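Local atomic coordinates of alpha-1,2-Mannosidase (Trichoderma reesei, PDB entry 1HCU), a protein that probably trims alpha-1,2-linked mannose residues from N-linked high-mannose glycans, as a calcium-dependent glycosidase of glycosyl hydrolase family 47. Residues 185-188 with 189-193; 324-327 with 328-331; 460-463 with 464-468. One frame throughout, in Å; residues are numbered along the deposited sequence.

Contact 1: residues 185-188 with 189-193; sequences WTRL and SDLTG
Ser-189, Asp-190, Leu-191 and Thr-192 each give their backbone N-H to the carbonyl four residues earlier, from Trp-185 O to Leu-188 O, in the last turns of helix 182-192. Leu-188 O is gripped twice by one residue. Thr-192 N reaches it at 2.8 Å, nearly in line with the carbonyl bond, while Thr-192 OG1 donates from above the carbonyl plane at 2.9 Å. With chi1 at 64° the hydroxyl lies between the backbone N and the carbonyl carbon, bent back over the turn, and CG2 is left to meet Leu-188 CD1 at 3.8 Å. Thr-192 OG1 is also hydrogen-bonded to Asn-194 N, just past the helix. Gly-193 leaves the helix with positive phi, its N bonded to Ser-189 O at 2.7 Å, a familiar C-terminal ending for an alpha-helix.

On another side of the helix, Leu-191 CD1 sits over one face of the Arg-187 guanidinium, offset toward the rim and 3.5 Å from NH2. Arg-187 NH1 and Asp-190 OD1 stay 4.5 Å apart, beyond a salt bridge, with their flat groups nearly perpendicular (86°). Tyr-257 OH bonds to both groups, and each charge has a further mate: Asp-114 for Arg-187, Arg-493 for Asp-190.

Three other helices pack here: Trp-185, Arg-187 and Leu-191 lean on helix 98-117, Leu-188 and Thr-192 on helix 127-144, and Thr-186, Leu-188 and Ser-189 on helix 196-209.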
ATOM      1  N   TRP A 185      -3.430   2.731  14.648  1.00 15.88           N
ATOM      2  CA  TRP A 185      -4.118   2.729  15.932  1.00 14.74           C
ATOM      3  C   TRP A 185      -3.142   3.033  17.076  1.00 14.41           C
ATOM      4  O   TRP A 185      -3.514   3.669  18.062  1.00 12.60           O
ATOM      5  CB  TRP A 185      -4.833   1.386  16.137  1.00 13.59           C
ATOM      6  CG  TRP A 185      -6.123   1.319  15.353  1.00 15.45           C
ATOM      7  CD1 TRP A 185      -6.267   1.373  13.991  1.00 12.89           C
ATOM      8  CD2 TRP A 185      -7.447   1.280  15.895  1.00 14.48           C
ATOM      9  NE1 TRP A 185      -7.600   1.378  13.659  1.00 15.32           N
ATOM     10  CE2 TRP A 185      -8.348   1.322  14.806  1.00 14.12           C
ATOM     11  CE3 TRP A 185      -7.961   1.218  17.197  1.00 14.49           C
ATOM     12  CZ2 TRP A 185      -9.740   1.304  14.980  1.00 12.72           C
ATOM     13  CZ3 TRP A 185      -9.349   1.201  17.371  1.00 12.95           C
ATOM     14  CH2 TRP A 185     -10.218   1.244  16.267  1.00 10.82           C
ATOM     15  N   THR A 186      -1.894   2.592  16.941  1.00 13.17           N
ATOM     16  CA  THR A 186      -0.897   2.877  17.966  1.00 13.80           C
ATOM     17  C   THR A 186      -0.545   4.357  17.855  1.00 12.92           C
ATOM     18  O   THR A 186      -0.365   5.042  18.859  1.00 12.51           O
ATOM     19  CB  THR A 186       0.389   2.027  17.785  1.00 14.28           C
ATOM     20  OG1 THR A 186       0.102   0.653  18.087  1.00 16.57           O
ATOM     21  CG2 THR A 186       1.491   2.517  18.717  1.00 11.43           C
ATOM     22  N   ARG A 187      -0.479   4.848  16.621  1.00 14.15           N
ATOM     23  CA  ARG A 187      -0.172   6.254  16.362  1.00 13.58           C
ATOM     24  C   ARG A 187      -1.262   7.122  16.988  1.00 14.47           C
ATOM     25  O   ARG A 187      -0.978   8.153  17.586  1.00 16.23           O
ATOM     26  CB  ARG A 187      -0.095   6.515  14.847  1.00 13.23           C
ATOM     27  CG  ARG A 187       0.389   7.911  14.473  1.00 11.90           C
ATOM     28  CD  ARG A 187       1.739   8.186  15.116  1.00 12.86           C
ATOM     29  NE  ARG A 187       2.158   9.583  15.018  1.00 12.23           N
ATOM     30  CZ  ARG A 187       2.884  10.208  15.946  1.00 14.11           C
ATOM     31  NH1 ARG A 187       3.261   9.553  17.040  1.00 11.77           N
ATOM     32  NH2 ARG A 187       3.248  11.478  15.777  1.00 11.03           N
ATOM     33  N   LEU A 188      -2.511   6.690  16.853  1.00 15.12           N
ATOM     34  CA  LEU A 188      -3.634   7.441  17.411  1.00 15.96           C
ATOM     35  C   LEU A 188      -3.533   7.528  18.951  1.00 17.20           C
ATOM     36  O   LEU A 188      -3.721   8.601  19.523  1.00 17.58           O
ATOM     37  CB  LEU A 188      -4.965   6.791  16.988  1.00 11.55           C
ATOM     38  CG  LEU A 188      -6.259   7.533  17.355  1.00  9.61           C
ATOM     39  CD1 LEU A 188      -6.263   8.901  16.704  1.00  6.99           C
ATOM     40  CD2 LEU A 188      -7.465   6.735  16.915  1.00  7.13           C
ATOM     41  N   SER A 189      -3.237   6.407  19.614  1.00 16.29           N
ATOM     42  CA  SER A 189      -3.104   6.403  21.072  1.00 16.48           C
ATOM     43  C   SER A 189      -2.011   7.365  21.511  1.00 17.05           C
ATOM     44  O   SER A 189      -2.166   8.090  22.489  1.00 17.08           O
ATOM     45  CB  SER A 189      -2.747   5.010  21.602  1.00 13.55           C
ATOM     46  OG  SER A 189      -3.814   4.100  21.443  1.00 16.21           O
ATOM     47  N   ASP A 190      -0.899   7.361  20.790  1.00 17.19           N
ATOM     48  CA  ASP A 190       0.206   8.237  21.140  1.00 19.18           C
ATOM     49  C   ASP A 190      -0.166   9.707  20.956  1.00 20.07           C
ATOM     50  O   ASP A 190       0.260  10.563  21.728  1.00 20.91           O
ATOM     51  CB  ASP A 190       1.437   7.901  20.295  1.00 18.33           C
ATOM     52  CG  ASP A 190       2.147   6.645  20.770  1.00 19.70           C
ATOM     53  OD1 ASP A 190       3.140   6.254  20.121  1.00 18.20           O
ATOM     54  OD2 ASP A 190       1.720   6.057  21.789  1.00 19.22           O
ATOM     55  N   LEU A 191      -0.969   9.992  19.938  1.00 20.65           N
ATOM     56  CA  LEU A 191      -1.389  11.360  19.647  1.00 19.96           C
ATOM     57  C   LEU A 191      -2.499  11.856  20.568  1.00 20.18           C
ATOM     58  O   LEU A 191      -2.539  13.038  20.904  1.00 19.35           O
ATOM     59  CB  LEU A 191      -1.847  11.451  18.193  1.00 20.27           C
ATOM     60  CG  LEU A 191      -1.018  12.303  17.228  1.00 23.26           C
ATOM     61  CD1 LEU A 191       0.429  12.384  17.671  1.00 23.10           C
ATOM     62  CD2 LEU A 191      -1.137  11.711  15.825  1.00 20.53           C
ATOM     63  N   THR A 192      -3.386  10.950  20.979  1.00 19.11           N
ATOM     64  CA  THR A 192      -4.515  11.298  21.848  1.00 20.17           C
ATOM     65  C   THR A 192      -4.266  11.075  23.340  1.00 20.00           C
ATOM     66  O   THR A 192      -4.903  11.702  24.175  1.00 21.25           O
ATOM     67  CB  THR A 192      -5.776  10.468  21.506  1.00 20.00           C
ATOM     68  OG1 THR A 192      -5.504   9.081  21.762  1.00 19.79           O
ATOM     69  CG2 THR A 192      -6.176  10.649  20.044  1.00 17.34           C
ATOM     70  N   GLY A 193      -3.365  10.164  23.679  1.00 19.93           N
ATOM     71  CA  GLY A 193      -3.108   9.888  25.081  1.00 17.82           C
ATOM     72  C   GLY A 193      -4.030   8.799  25.604  1.00 18.48           C
ATOM     73  O   GLY A 193      -3.976   8.444  26.777  1.00 19.60           O
TER

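Contact 2: residues 324-327 with 328-331; sequences NEQK and YIDF
Asp-330 N donates to Gln-326 O at 2.7 Å, an almost straight bond (173° at the hydrogen) that arrives nearly in line with the carbonyl and fastens the first turn of helix 326-344. Phe-331 N repeats the step to Lys-327 O at 3.0 Å. At the very start the hold is looser: Tyr-328 N reaches Glu-325 O, of the N-cap residue, through a weak bond of 3.2 Å.

The side-chain contact centres on the phenol of Tyr-328, which neighbours approach from two directions. Lys-327 runs alongside it, pointing the same way. Its CG stands over the middle of one face, 3.8 Å from the ring centroid in a CH-pi contact, and CD continues along that face to lie 3.6 Å from Tyr-328 CE2. Lys-327 CG is set between its own backbone N and carbonyl carbon (chi1 66°), and this rotation lays the aliphatic chain on the next residue's ring. Glu-325 also points along the phenol, meeting it obliquely, with CB 3.5 Å from Tyr-328 CD1. Beyond the methylenes, Lys-327 NZ and Glu-325 OE1 form a long salt bridge of 3.7 Å.

The far end of the phenol is fixed by a hydrogen bond from Tyr-328 OH to Asp-274, and Trp-269 meets the ring edge-to-face. A serine here would probably leave Asp-274 without its hydroxyl partner and the Lys-327 methylenes without the face they rest on.

The arrangement is that of a helix N-terminus following a tight turn, the short link in which a Schellman motif ends helix 312-323 at Asn-324, with positive phi, and the next residue, Glu-325, occupies the N-cap position of helix 326-344.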
ATOM      1  N   ASN A 324      20.576  -3.001   9.166  1.00 17.64           N
ATOM      2  CA  ASN A 324      21.958  -2.977   8.683  1.00 20.70           C
ATOM      3  C   ASN A 324      22.367  -4.320   8.086  1.00 19.76           C
ATOM      4  O   ASN A 324      23.502  -4.761   8.256  1.00 20.04           O
ATOM      5  CB  ASN A 324      22.937  -2.621   9.806  1.00 23.80           C
ATOM      6  CG  ASN A 324      22.795  -1.185  10.277  1.00 28.28           C
ATOM      7  OD1 ASN A 324      22.924  -0.241   9.494  1.00 32.17           O
ATOM      8  ND2 ASN A 324      22.534  -1.012  11.567  1.00 30.78           N
ATOM      9  N   GLU A 325      21.432  -4.962   7.389  1.00 19.37           N
ATOM     10  CA  GLU A 325      21.672  -6.253   6.749  1.00 19.17           C
ATOM     11  C   GLU A 325      21.624  -6.146   5.230  1.00 16.58           C
ATOM     12  O   GLU A 325      20.549  -6.071   4.643  1.00 16.96           O
ATOM     13  CB  GLU A 325      20.620  -7.272   7.200  1.00 21.73           C
ATOM     14  CG  GLU A 325      20.809  -7.799   8.603  1.00 26.83           C
ATOM     15  CD  GLU A 325      22.115  -8.553   8.761  1.00 31.18           C
ATOM     16  OE1 GLU A 325      22.460  -9.355   7.859  1.00 33.15           O
ATOM     17  OE2 GLU A 325      22.792  -8.349   9.791  1.00 34.11           O
ATOM     18  N   GLN A 326      22.790  -6.163   4.601  1.00 17.57           N
ATOM     19  CA  GLN A 326      22.903  -6.069   3.145  1.00 17.87           C
ATOM     20  C   GLN A 326      22.084  -7.118   2.397  1.00 16.92           C
ATOM     21  O   GLN A 326      21.558  -6.842   1.317  1.00 15.60           O
ATOM     22  CB  GLN A 326      24.369  -6.209   2.720  1.00 19.11           C
ATOM     23  CG  GLN A 326      25.024  -4.928   2.232  1.00 24.37           C
ATOM     24  CD  GLN A 326      24.291  -4.278   1.075  1.00 22.77           C
ATOM     25  OE1 GLN A 326      23.860  -4.945   0.149  1.00 28.00           O
ATOM     26  NE2 GLN A 326      24.167  -2.970   1.120  1.00 27.41           N
ATOM     27  N   LYS A 327      22.002  -8.319   2.967  1.00 15.31           N
ATOM     28  CA  LYS A 327      21.266  -9.413   2.352  1.00 16.06           C
ATOM     29  C   LYS A 327      19.832  -9.000   1.982  1.00 14.99           C
ATOM     30  O   LYS A 327      19.368  -9.282   0.876  1.00 11.75           O
ATOM     31  CB  LYS A 327      21.225 -10.621   3.297  1.00 18.93           C
ATOM     32  CG  LYS A 327      20.419 -10.353   4.560  1.00 24.81           C
ATOM     33  CD  LYS A 327      20.239 -11.577   5.466  1.00 28.96           C
ATOM     34  CE  LYS A 327      21.457 -11.851   6.349  1.00 31.22           C
ATOM     35  NZ  LYS A 327      21.121 -12.818   7.450  1.00 30.03           N
ATOM     36  N   TYR A 328      19.137  -8.340   2.911  1.00 12.34           N
ATOM     37  CA  TYR A 328      17.761  -7.910   2.671  1.00 12.71           C
ATOM     38  C   TYR A 328      17.724  -6.809   1.615  1.00 13.40           C
ATOM     39  O   TYR A 328      16.799  -6.744   0.803  1.00 14.02           O
ATOM     40  CB  TYR A 328      17.110  -7.434   3.979  1.00 11.27           C
ATOM     41  CG  TYR A 328      17.032  -8.523   5.033  1.00 10.88           C
ATOM     42  CD1 TYR A 328      17.327  -8.252   6.370  1.00 10.44           C
ATOM     43  CD2 TYR A 328      16.710  -9.839   4.684  1.00 11.43           C
ATOM     44  CE1 TYR A 328      17.315  -9.270   7.337  1.00 11.53           C
ATOM     45  CE2 TYR A 328      16.694 -10.858   5.633  1.00 11.00           C
ATOM     46  CZ  TYR A 328      16.999 -10.568   6.958  1.00 12.26           C
ATOM     47  OH  TYR A 328      16.998 -11.582   7.895  1.00 15.71           O
ATOM     48  N   ILE A 329      18.735  -5.951   1.616  1.00 10.91           N
ATOM     49  CA  ILE A 329      18.790  -4.898   0.623  1.00 11.96           C
ATOM     50  C   ILE A 329      19.020  -5.517  -0.761  1.00 12.23           C
ATOM     51  O   ILE A 329      18.301  -5.200  -1.711  1.00 13.28           O
ATOM     52  CB  ILE A 329      19.910  -3.878   0.939  1.00 13.07           C
ATOM     53  CG1 ILE A 329      19.600  -3.172   2.274  1.00 12.86           C
ATOM     54  CG2 ILE A 329      20.034  -2.879  -0.206  1.00  8.40           C
ATOM     55  CD1 ILE A 329      20.653  -2.163   2.721  1.00 11.13           C
ATOM     56  N   ASP A 330      19.998  -6.414  -0.878  1.00 11.85           N
ATOM     57  CA  ASP A 330      20.272  -7.066  -2.160  1.00 12.37           C
ATOM     58  C   ASP A 330      19.042  -7.781  -2.702  1.00 11.62           C
ATOM     59  O   ASP A 330      18.724  -7.677  -3.893  1.00 10.64           O
ATOM     60  CB  ASP A 330      21.398  -8.101  -2.044  1.00 13.48           C
ATOM     61  CG  ASP A 330      22.730  -7.488  -1.685  1.00 16.03           C
ATOM     62  OD1 ASP A 330      22.904  -6.267  -1.884  1.00 15.86           O
ATOM     63  OD2 ASP A 330      23.608  -8.243  -1.212  1.00 18.98           O
ATOM     64  N   PHE A 331      18.367  -8.528  -1.831  1.00  9.72           N
ATOM     65  CA  PHE A 331      17.181  -9.266  -2.243  1.00  8.71           C
ATOM     66  C   PHE A 331      16.085  -8.298  -2.681  1.00  8.72           C
ATOM     67  O   PHE A 331      15.419  -8.528  -3.683  1.00  9.35           O
ATOM     68  CB  PHE A 331      16.690 -10.178  -1.106  1.00  7.89           C
ATOM     69  CG  PHE A 331      15.590 -11.111  -1.520  1.00  7.40           C
ATOM     70  CD1 PHE A 331      14.276 -10.862  -1.154  1.00  7.79           C
ATOM     71  CD2 PHE A 331      15.861 -12.209  -2.327  1.00  6.81           C
ATOM     72  CE1 PHE A 331      13.244 -11.690  -1.586  1.00  8.34           C
ATOM     73  CE2 PHE A 331      14.834 -13.049  -2.768  1.00  7.14           C
ATOM     74  CZ  PHE A 331      13.525 -12.789  -2.398  1.00  7.61           C
TER

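Contact 3: residues 460-463 with 464-468; sequences YAYL and IFAEE
Ala-466 CB lies over one face of the Tyr-462 ring, offset toward the rim, in a CH-pi contact 3.9 Å from the centroid. The closest ring atom is Tyr-462 CE2, at 3.6 Å. This overlap depends on the tyrosine's first torsion: at chi1 177°, CG is anti to the backbone N, and the ring is carried forward along the helix to the residue one turn on.

The backbone brings the methyl into place. Tyr-462 O accepts from Phe-465 N at 3.0 Å, the donor standing well above the carbonyl plane, and takes a second, weak bond from Ala-466 N at 2.8 Å. One donor thus lies three residues ahead and the other four. Just before it, the regular i to i+4 bond is kept, Ile-464 N to Tyr-460 O at 3.1 Å. The C-terminal part of helix 451-465 runs out into an extended chain at Ala-466, and the i to i+4 CH-pi contact of ring and methyl spans this passage.

Phe-465 and Ile-464 pack against each other on the same turn, Ile-464 CG2 resting 3.6 Å above the centre of the phenyl ring. Farther out, Ile-464 O receives a hydrogen bond from Gln-411 NE2, and the backbone of Phe-465 is bonded to that of Asn-12, tying this part of the chain to its surroundings.

Side chains of 460-465 pack against three helices. Ala-461, Tyr-462 and Phe-465 face helix 13-33; Tyr-460, Leu-463 and Ile-464 meet helix 393-405; Ala-461, Ile-464 and Phe-465 also touch helix 408-425.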
ATOM      1  N   TYR A 460       4.903   8.474  -4.480  1.00 10.89           N
ATOM      2  CA  TYR A 460       6.215   7.855  -4.653  1.00 10.14           C
ATOM      3  C   TYR A 460       6.923   8.379  -5.902  1.00 12.46           C
ATOM      4  O   TYR A 460       8.132   8.615  -5.873  1.00 12.16           O
ATOM      5  CB  TYR A 460       6.099   6.324  -4.706  1.00  9.13           C
ATOM      6  CG  TYR A 460       5.723   5.691  -3.373  1.00 12.01           C
ATOM      7  CD1 TYR A 460       6.530   5.853  -2.242  1.00 10.84           C
ATOM      8  CD2 TYR A 460       4.546   4.954  -3.240  1.00 10.27           C
ATOM      9  CE1 TYR A 460       6.163   5.298  -1.010  1.00 13.57           C
ATOM     10  CE2 TYR A 460       4.174   4.396  -2.019  1.00 12.79           C
ATOM     11  CZ  TYR A 460       4.981   4.571  -0.907  1.00 14.33           C
ATOM     12  OH  TYR A 460       4.597   4.035   0.306  1.00 15.16           O
ATOM     13  N   ALA A 461       6.172   8.566  -6.989  1.00 11.72           N
ATOM     14  CA  ALA A 461       6.744   9.065  -8.234  1.00 13.02           C
ATOM     15  C   ALA A 461       7.384  10.441  -8.016  1.00 13.04           C
ATOM     16  O   ALA A 461       8.485  10.716  -8.496  1.00 12.84           O
ATOM     17  CB  ALA A 461       5.667   9.150  -9.313  1.00 12.91           C
ATOM     18  N   TYR A 462       6.691  11.290  -7.270  1.00 11.93           N
ATOM     19  CA  TYR A 462       7.181  12.623  -6.977  1.00 11.70           C
ATOM     20  C   TYR A 462       8.421  12.619  -6.076  1.00 13.47           C
ATOM     21  O   TYR A 462       9.429  13.259  -6.387  1.00 14.06           O
ATOM     22  CB  TYR A 462       6.082  13.427  -6.300  1.00 11.12           C
ATOM     23  CG  TYR A 462       6.529  14.796  -5.885  1.00 13.16           C
ATOM     24  CD1 TYR A 462       6.751  15.787  -6.835  1.00 14.44           C
ATOM     25  CD2 TYR A 462       6.755  15.100  -4.546  1.00 13.57           C
ATOM     26  CE1 TYR A 462       7.187  17.043  -6.470  1.00 14.67           C
ATOM     27  CE2 TYR A 462       7.195  16.359  -4.168  1.00 15.24           C
ATOM     28  CZ  TYR A 462       7.407  17.324  -5.139  1.00 15.11           C
ATOM     29  OH  TYR A 462       7.829  18.576  -4.786  1.00 20.45           O
ATOM     30  N   LEU A 463       8.338  11.897  -4.961  1.00 12.70           N
ATOM     31  CA  LEU A 463       9.427  11.836  -3.996  1.00 12.46           C
ATOM     32  C   LEU A 463      10.739  11.311  -4.556  1.00 12.22           C
ATOM     33  O   LEU A 463      11.815  11.683  -4.082  1.00 11.40           O
ATOM     34  CB  LEU A 463       9.011  10.990  -2.781  1.00 13.33           C
ATOM     35  CG  LEU A 463       7.886  11.602  -1.932  1.00 13.78           C
ATOM     36  CD1 LEU A 463       7.473  10.632  -0.816  1.00  9.87           C
ATOM     37  CD2 LEU A 463       8.367  12.929  -1.350  1.00 10.57           C
ATOM     38  N   ILE A 464      10.668  10.455  -5.565  1.00 11.97           N
ATOM     39  CA  ILE A 464      11.894   9.927  -6.131  1.00 13.60           C
ATOM     40  C   ILE A 464      12.642  10.991  -6.966  1.00 15.41           C
ATOM     41  O   ILE A 464      13.851  10.873  -7.181  1.00 15.37           O
ATOM     42  CB  ILE A 464      11.609   8.640  -6.951  1.00 13.17           C
ATOM     43  CG1 ILE A 464      12.911   7.858  -7.136  1.00 15.19           C
ATOM     44  CG2 ILE A 464      10.952   8.980  -8.272  1.00 15.38           C
ATOM     45  CD1 ILE A 464      12.717   6.470  -7.716  1.00 15.56           C
ATOM     46  N   PHE A 465      11.933  12.039  -7.397  1.00 14.79           N
ATOM     47  CA  PHE A 465      12.539  13.126  -8.183  1.00 15.93           C
ATOM     48  C   PHE A 465      12.654  14.421  -7.348  1.00 18.22           C
ATOM     49  O   PHE A 465      13.393  15.341  -7.702  1.00 17.87           O
ATOM     50  CB  PHE A 465      11.699  13.422  -9.444  1.00 11.23           C
ATOM     51  CG  PHE A 465      11.472  12.219 -10.344  1.00  9.23           C
ATOM     52  CD1 PHE A 465      12.552  11.519 -10.890  1.00  6.42           C
ATOM     53  CD2 PHE A 465      10.176  11.797 -10.655  1.00  4.24           C
ATOM     54  CE1 PHE A 465      12.343  10.425 -11.728  1.00  6.54           C
ATOM     55  CE2 PHE A 465       9.958  10.701 -11.491  1.00  6.02           C
ATOM     56  CZ  PHE A 465      11.044  10.011 -12.032  1.00  4.85           C
ATOM     57  N   ALA A 466      11.922  14.467  -6.237  1.00 20.07           N
ATOM     58  CA  ALA A 466      11.879  15.631  -5.351  1.00 21.67           C
ATOM     59  C   ALA A 466      13.124  15.912  -4.515  1.00 23.18           C
ATOM     60  O   ALA A 466      14.064  15.120  -4.474  1.00 23.89           O
ATOM     61  CB  ALA A 466      10.664  15.524  -4.419  1.00 19.73           C
ATOM     62  N   GLU A 467      13.092  17.058  -3.841  1.00 25.00           N
ATOM     63  CA  GLU A 467      14.179  17.513  -2.984  1.00 28.30           C
ATOM     64  C   GLU A 467      14.125  16.776  -1.648  1.00 28.18           C
ATOM     65  O   GLU A 467      13.090  16.228  -1.271  1.00 27.58           O
ATOM     66  CB  GLU A 467      14.047  19.020  -2.728  1.00 32.10           C
ATOM     67  CG  GLU A 467      13.957  19.890  -3.983  1.00 38.49           C
ATOM     68  CD  GLU A 467      15.297  20.060  -4.692  1.00 42.44           C
ATOM     69  OE1 GLU A 467      16.280  20.473  -4.026  1.00 45.11           O
ATOM     70  OE2 GLU A 467      15.364  19.789  -5.913  1.00 43.14           O
ATOM     71  N   GLU A 468      15.240  16.781  -0.927  1.00 28.11           N
ATOM     72  CA  GLU A 468      15.311  16.116   0.370  1.00 28.64           C
ATOM     73  C   GLU A 468      14.345  16.695   1.406  1.00 27.53           C
ATOM     74  O   GLU A 468      13.987  17.867   1.348  1.00 28.70           O
ATOM     75  CB  GLU A 468      16.734  16.201   0.928  1.00 28.61           C
ATOM     76  CG  GLU A 468      17.690  15.173   0.378  1.00 31.50           C
ATOM     77  CD  GLU A 468      17.184  13.749   0.584  1.00 34.02           C
ATOM     78  OE1 GLU A 468      16.678  13.438   1.691  1.00 31.24           O
ATOM     79  OE2 GLU A 468      17.303  12.941  -0.364  1.00 34.04           O
TER

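Overall arrangement
All three contacts are helix ends, and together they illustrate how a terminus is finished according to its place in the fold. Contact 3 is buried, contact 1 partly so, and contact 2 lies at the surface; each belongs to a different helix, and none touches another. Contacts 1 and 3 are C-terminal: one ends with a threonine gripping a carbonyl and a positive-phi glycine, the other carries an apolar methyl-on-ring overlap. Contact 2 is an N-terminal start with charged chains flanking a tyrosine. Of the three, contact 3 comes nearest to the bound calcium ion and a predicted active-site residue: the Tyr-460 side chain is about 7 Å from the calcium ion and about 8 Å from that of Glu-393.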